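PDB 6FOP: glycoside hydrolase family 81 from Clostridium thermocellum, which probably hydrolyses internal beta-1,3-glucosidic linkages of glucans such as laminarin as part of the bacterium's cellulosome. Local coordinates for residues 108-113 with 126-131; 222-227 with 250-255. All coordinates share one frame; numbering follows the deposited sequence. Where two conformers were deposited one is given.

Interaction 1 of 2, residues 108-113 with 126-131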
loop_
_atom_site.group_PDB
_atom_site.type_symbol
_atom_site.label_atom_id
_atom_site.label_comp_id
_atom_site.label_asym_id
_atom_site.label_seq_id
_atom_site.Cartn_x
_atom_site.Cartn_y
_atom_site.Cartn_z
ATOM N N SER A 108 -4.108 13.225 -8.544
ATOM C CA SER A 108 -3.202 12.452 -9.383
ATOM C C SER A 108 -2.457 11.405 -8.545
ATOM O O SER A 108 -2.836 11.134 -7.397
ATOM C CB SER A 108 -2.284 13.381 -10.188
ATOM O OG SER A 108 -1.530 14.194 -9.324
ATOM N N ASP A 109 -1.392 10.823 -9.084
ATOM C CA ASP A 109 -0.840 9.640 -8.417
ATOM C C ASP A 109 -0.105 9.958 -7.132
ATOM O O ASP A 109 0.029 9.091 -6.274
ATOM C CB ASP A 109 0.060 8.856 -9.389
ATOM C CG ASP A 109 -0.729 8.188 -10.548
ATOM O OD1 ASP A 109 -1.964 8.239 -10.585
ATOM O OD2 ASP A 109 -0.074 7.626 -11.412
ATOM N N PHE A 110 0.391 11.194 -6.995
ATOM C CA PHE A 110 1.019 11.653 -5.757
ATOM C C PHE A 110 0.843 13.152 -5.506
ATOM O O PHE A 110 1.665 13.778 -4.823
ATOM C CB PHE A 110 2.495 11.188 -5.631
ATOM C CG PHE A 110 3.361 11.318 -6.858
ATOM C CD1 PHE A 110 3.346 10.323 -7.856
ATOM C CD2 PHE A 110 4.318 12.324 -6.949
ATOM C CE1 PHE A 110 4.198 10.393 -8.934
ATOM C CE2 PHE A 110 5.174 12.392 -8.044
ATOM C CZ PHE A 110 5.089 11.443 -9.053
ATOM N N ALA A 111 -0.296 13.692 -5.937
ATOM C CA ALA A 111 -0.640 15.073 -5.638
ATOM C C ALA A 111 -2.150 15.229 -5.590
ATOM O O ALA A 111 -2.905 14.397 -6.123
ATOM C CB ALA A 111 0.011 16.043 -6.636
ATOM N N VAL A 112 -2.575 16.351 -5.022
ATOM C CA VAL A 112 -3.993 16.742 -4.984
ATOM C C VAL A 112 -4.093 18.252 -5.178
ATOM O O VAL A 112 -3.295 18.998 -4.610
ATOM C CB VAL A 112 -4.682 16.314 -3.667
ATOM C CG1 VAL A 112 -3.963 16.847 -2.431
ATOM C CG2 VAL A 112 -6.152 16.678 -3.640
ATOM N N ASP A 113 -5.067 18.672 -5.970
ATOM C CA ASP A 113 -5.484 20.067 -6.047
ATOM C C ASP A 113 -6.792 20.182 -5.281
ATOM O O ASP A 113 -7.727 19.425 -5.558
ATOM C CB ASP A 113 -5.768 20.488 -7.485
ATOM C CG ASP A 113 -4.561 20.435 -8.402
ATOM O OD1 ASP A 113 -3.399 20.415 -7.945
ATOM O OD2 ASP A 113 -4.797 20.406 -9.636
ATOM N N THR A 126 -2.228 23.123 -4.385
ATOM C CA THR A 126 -1.673 21.851 -4.835
ATOM C C THR A 126 -0.707 21.362 -3.752
ATOM O O THR A 126 0.293 22.036 -3.445
ATOM C CB THR A 126 -0.915 21.995 -6.158
ATOM O OG1 THR A 126 -1.813 22.483 -7.152
ATOM C CG2 THR A 126 -0.317 20.676 -6.644
ATOM N N LEU A 127 -1.045 20.190 -3.209
ATOM C CA LEU A 127 -0.291 19.496 -2.158
ATOM C C LEU A 127 0.299 18.234 -2.793
ATOM O O LEU A 127 -0.409 17.531 -3.527
ATOM C CB LEU A 127 -1.188 19.132 -1.003
ATOM C CG LEU A 127 -2.157 20.216 -0.544
ATOM C CD1 LEU A 127 -3.004 19.683 0.606
ATOM C CD2 LEU A 127 -1.465 21.529 -0.190
ATOM N N MET A 128 1.591 17.995 -2.559
ATOM C CA MET A 128 2.270 16.905 -3.251
ATOM C C MET A 128 3.135 16.083 -2.314
ATOM O O MET A 128 3.973 16.620 -1.570
ATOM C CB MET A 128 3.099 17.461 -4.397
ATOM C CG MET A 128 3.968 16.444 -5.110
ATOM S SD MET A 128 4.613 17.237 -6.567
ATOM C CE MET A 128 5.928 16.146 -6.997
ATOM N N LYS A 129 2.930 14.773 -2.386
ATOM C CA LYS A 129 3.744 13.803 -1.672
ATOM C C LYS A 129 5.054 13.716 -2.444
ATOM O O LYS A 129 5.042 13.513 -3.663
ATOM C CB LYS A 129 3.047 12.465 -1.637
ATOM C CG LYS A 129 3.865 11.332 -1.045
ATOM C CD LYS A 129 3.008 10.116 -0.699
ATOM C CE LYS A 129 2.042 10.358 0.428
ATOM N NZ LYS A 129 2.679 10.714 1.738
ATOM N N GLY A 130 6.174 13.861 -1.759
ATOM C CA GLY A 130 7.455 13.891 -2.418
ATOM C C GLY A 130 7.861 15.249 -2.980
ATOM O O GLY A 130 8.776 15.315 -3.811
ATOM N N SER A 131 7.251 16.335 -2.506
ATOM C CA SER A 131 7.690 17.674 -2.898
ATOM C C SER A 131 7.976 18.481 -1.647
ATOM O O SER A 131 7.173 18.493 -0.734
ATOM C CB SER A 131 6.634 18.420 -3.697
ATOM O OG SER A 131 7.117 19.690 -4.090
#
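Ala111, Val112 and Asp113 pair with Met128, Leu127 and Thr126 at the open end of the antiparallel beta hairpin formed by strands 111-118 and 121-128, inside an eight-stranded antiparallel sheet. On one sheet face, Ala111 is a low bump, its methyl 4.1 Å from Met128 CB, and lets the longer methionine pass along the face. The extended Met128 chain, with CG anti to the backbone N (chi1 174°), then runs beside Phe110 in the same direction and brings its terminal methyl to the ring edge, CE 4.0 Å from Phe110 CE2. Beyond the hairpin, Val225 touches Met128 on this face, and Tyr473 meets the Phe110 ring.

The other face carries Val112 and Leu127, side by side: one valine branch, CG1, set by chi1 55°, projects against Leu127 CB at 3.9 Å, while Leu127 itself packs on Phe60 and Phe62 of strand 59-63. Backbone bonds in both directions lock Val112 to Leu127, and the ladder runs one step past the strands where Lys129 N donates to Phe110 O at 2.9 Å. The Lys129 side chain then leads away from the hairpin, bent near its end; its ammonium reaches Ala55 O and Glu474, and CB is the part that stays close to Phe110 O. A type II turn from Met128 to Ser131, with Gly130 at positive phi, carries the chain onward.

At the far end of the pairing, Asp113 and Thr126 point the same way from the Ala111 face. The threonine methyl CG2 rests 3.4 Å from Asp113 OD1, beside the hydroxyl that binds the same oxygen. Thr126 OG1 donates to Asp113 OD1 over 2.7 Å, arriving from above the carboxylate, 50° out of its plane.

Interaction 2 of 2, residues 222-227 with 250-255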
loop_
_atom_site.group_PDB
_atom_site.type_symbol
_atom_site.label_atom_id
_atom_site.label_comp_id
_atom_site.label_asym_id
_atom_site.label_seq_id
_atom_site.Cartn_x
_atom_site.Cartn_y
_atom_site.Cartn_z
ATOM N N TYR A 222 8.545 28.465 -9.224
ATOM C CA TYR A 222 7.506 28.848 -10.150
ATOM C C TYR A 222 7.172 27.783 -11.166
ATOM O O TYR A 222 6.442 28.048 -12.110
ATOM C CB TYR A 222 7.822 30.238 -10.782
ATOM C CG TYR A 222 8.146 31.259 -9.709
ATOM C CD1 TYR A 222 7.145 31.759 -8.897
ATOM C CD2 TYR A 222 9.443 31.621 -9.433
ATOM C CE1 TYR A 222 7.426 32.647 -7.855
ATOM C CE2 TYR A 222 9.746 32.521 -8.402
ATOM C CZ TYR A 222 8.731 33.048 -7.630
ATOM O OH TYR A 222 9.041 33.926 -6.612
ATOM N N CYS A 223 7.703 26.577 -10.960
ATOM C CA CYS A 223 7.390 25.417 -11.795
ATOM C C CYS A 223 6.329 24.626 -11.050
ATOM O O CYS A 223 6.623 23.739 -10.252
ATOM C CB CYS A 223 8.654 24.610 -12.055
ATOM S SG CYS A 223 9.838 25.468 -13.116
ATOM N N PHE A 224 5.082 25.008 -11.237
ATOM C CA PHE A 224 3.977 24.434 -10.467
ATOM C C PHE A 224 3.667 23.033 -10.999
ATOM O O PHE A 224 3.474 22.841 -12.195
ATOM C CB PHE A 224 2.735 25.314 -10.590
ATOM C CG PHE A 224 2.743 26.545 -9.708
ATOM C CD1 PHE A 224 3.917 27.169 -9.296
ATOM C CD2 PHE A 224 1.524 27.085 -9.301
ATOM C CE1 PHE A 224 3.872 28.292 -8.477
ATOM C CE2 PHE A 224 1.494 28.196 -8.490
ATOM C CZ PHE A 224 2.658 28.784 -8.074
ATOM N N VAL A 225 3.607 22.054 -10.090
ATOM C CA VAL A 225 3.263 20.686 -10.483
ATOM C C VAL A 225 1.781 20.615 -10.770
ATOM O O VAL A 225 0.969 20.936 -9.921
ATOM C CB VAL A 225 3.676 19.665 -9.414
ATOM C CG1 VAL A 225 3.185 18.279 -9.816
ATOM C CG2 VAL A 225 5.183 19.649 -9.289
ATOM N N THR A 226 1.442 20.206 -12.001
ATOM C CA THR A 226 0.057 20.129 -12.457
ATOM C C THR A 226 -0.432 18.708 -12.735
ATOM O O THR A 226 -1.628 18.515 -12.940
ATOM C CB THR A 226 -0.153 21.000 -13.713
ATOM O OG1 THR A 226 0.831 20.651 -14.693
ATOM C CG2 THR A 226 0.016 22.464 -13.341
ATOM N N ASP A 227 0.474 17.726 -12.681
ATOM C CA ASP A 227 0.065 16.313 -12.801
ATOM C C ASP A 227 1.212 15.466 -12.266
ATOM O O ASP A 227 2.371 15.875 -12.302
ATOM C CB ASP A 227 -0.276 15.940 -14.254
ATOM C CG ASP A 227 -1.132 14.671 -14.372
ATOM O OD1 ASP A 227 -1.693 14.201 -13.390
ATOM O OD2 ASP A 227 -1.242 14.178 -15.510
ATOM N N SER A 250 4.009 23.393 -14.901
ATOM C CA SER A 250 3.602 24.557 -15.652
ATOM C C SER A 250 4.415 25.737 -15.096
ATOM O O SER A 250 4.375 26.046 -13.899
ATOM C CB SER A 250 2.085 24.703 -15.533
ATOM O OG SER A 250 1.454 23.503 -16.039
ATOM N N VAL A 251 5.190 26.360 -15.974
ATOM C CA VAL A 251 6.113 27.408 -15.560
ATOM C C VAL A 251 5.386 28.754 -15.495
ATOM O O VAL A 251 4.967 29.312 -16.521
ATOM C CB VAL A 251 7.300 27.501 -16.523
ATOM C CG1 VAL A 251 8.268 28.583 -16.047
ATOM C CG2 VAL A 251 8.013 26.155 -16.660
ATOM N N LYS A 252 5.255 29.284 -14.288
ATOM C CA LYS A 252 4.517 30.537 -14.056
ATOM C C LYS A 252 5.338 31.793 -14.364
ATOM O O LYS A 252 4.771 32.825 -14.712
ATOM C CB LYS A 252 3.960 30.603 -12.644
ATOM C CG LYS A 252 3.065 29.423 -12.280
ATOM C CD LYS A 252 1.842 29.325 -13.192
ATOM C CE LYS A 252 1.015 28.100 -12.913
ATOM N NZ LYS A 252 -0.024 27.983 -13.968
ATOM N N GLU A 253 6.647 31.710 -14.239
ATOM C CA GLU A 253 7.562 32.790 -14.655
ATOM C C GLU A 253 8.958 32.222 -14.687
ATOM O O GLU A 253 9.203 31.146 -14.126
ATOM C CB GLU A 253 7.495 34.009 -13.745
ATOM C CG GLU A 253 7.857 33.724 -12.303
ATOM C CD GLU A 253 8.054 35.029 -11.526
ATOM O OE1 GLU A 253 7.028 35.673 -11.155
ATOM O OE2 GLU A 253 9.228 35.362 -11.260
ATOM N N GLY A 254 9.871 32.945 -15.306
ATOM C CA GLY A 254 11.283 32.626 -15.343
ATOM C C GLY A 254 11.650 31.647 -16.436
ATOM O O GLY A 254 10.794 31.125 -17.124
ATOM N N THR A 255 12.952 31.383 -16.555
ATOM C CA THR A 255 13.491 30.553 -17.604
ATOM C C THR A 255 13.979 29.197 -17.102
ATOM O O THR A 255 14.522 28.436 -17.881
ATOM C CB THR A 255 14.640 31.285 -18.317
ATOM O OG1 THR A 255 15.591 31.714 -17.333
ATOM C CG2 THR A 255 14.099 32.521 -19.073
#
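The Tyr222 ring has the Glu253 side chain laid over one face, and the Phe224 ring has the aliphatic part of Lys252 over one of its own. On the tyrosine, Glu253 CG makes a CH-pi contact 4.0 Å from the centroid of the Tyr222 ring, and the carboxylate continues across the same face, its plane 21° from that of the ring. Glu253 reaches this place because CG sits between the backbone N and the carbonyl carbon (chi1 60°), after which the chain runs extended beside the tyrosine. On the phenylalanine the approach is nearly vertical: Lys252 CG stands 3.8 Å from the Phe224 ring centroid, 11° off the normal. The lysine bends at chi2 and crosses the phenylalanine at about a right angle, bringing CE to 3.8 Å from Phe224 CD2. Tyr135 and Tyr200 of the neighbouring eight-stranded sheet also touch Phe224.

These residues sit at the open end of the long antiparallel hairpin of strands 223-235 and 240-251. Phe224 and Ser250 form a hydrogen-bonded pair joined in both directions, and Lys252 N extends the ladder with an almost straight bond to Tyr222 O, 2.8 Å long. From the opposite sheet face, Cys223 SG meets Val251 CG2 at 4.0 Å. In the conformer given, Ser250 OG donates to Thr226 OG1 at 3.2 Å, a long bond made less certain by a second serine conformer; the threonine's stronger partner is Glu248.

The Glu253 carboxylate is held by Tyr200 OH, Ser178 N and Gln161 NE2, which would probably stabilise its negative charge and keep it flat over the tyrosine. Glu253 N, in contrast, is buried by the contact with no partner in the model, so the residue's polar support is concentrated on its carboxylate.

Overall arrangement
Interaction 1 and interaction 2 each lie at the open end of a beta hairpin, the first in the eight-stranded sheet and the second in the three-stranded sheet; they follow one another along the chain. Their centres are 15 Å apart, and strand 223-235 bridges them: Met128 SD lies 3.7 Å from Val225 CG2, and Thr126 CG2 lies 3.5 Å from Val225 O. Ser108 CB also touches Asp227 OD1. Interaction 1 is buried, its centre about 16 Å from the chain centre; interaction 2 is partly buried, its centre about 30 Å out. The Phe110 side chain is about 10 Å from a bound calcium, and that of Val112 about 10 Å from a magnesium.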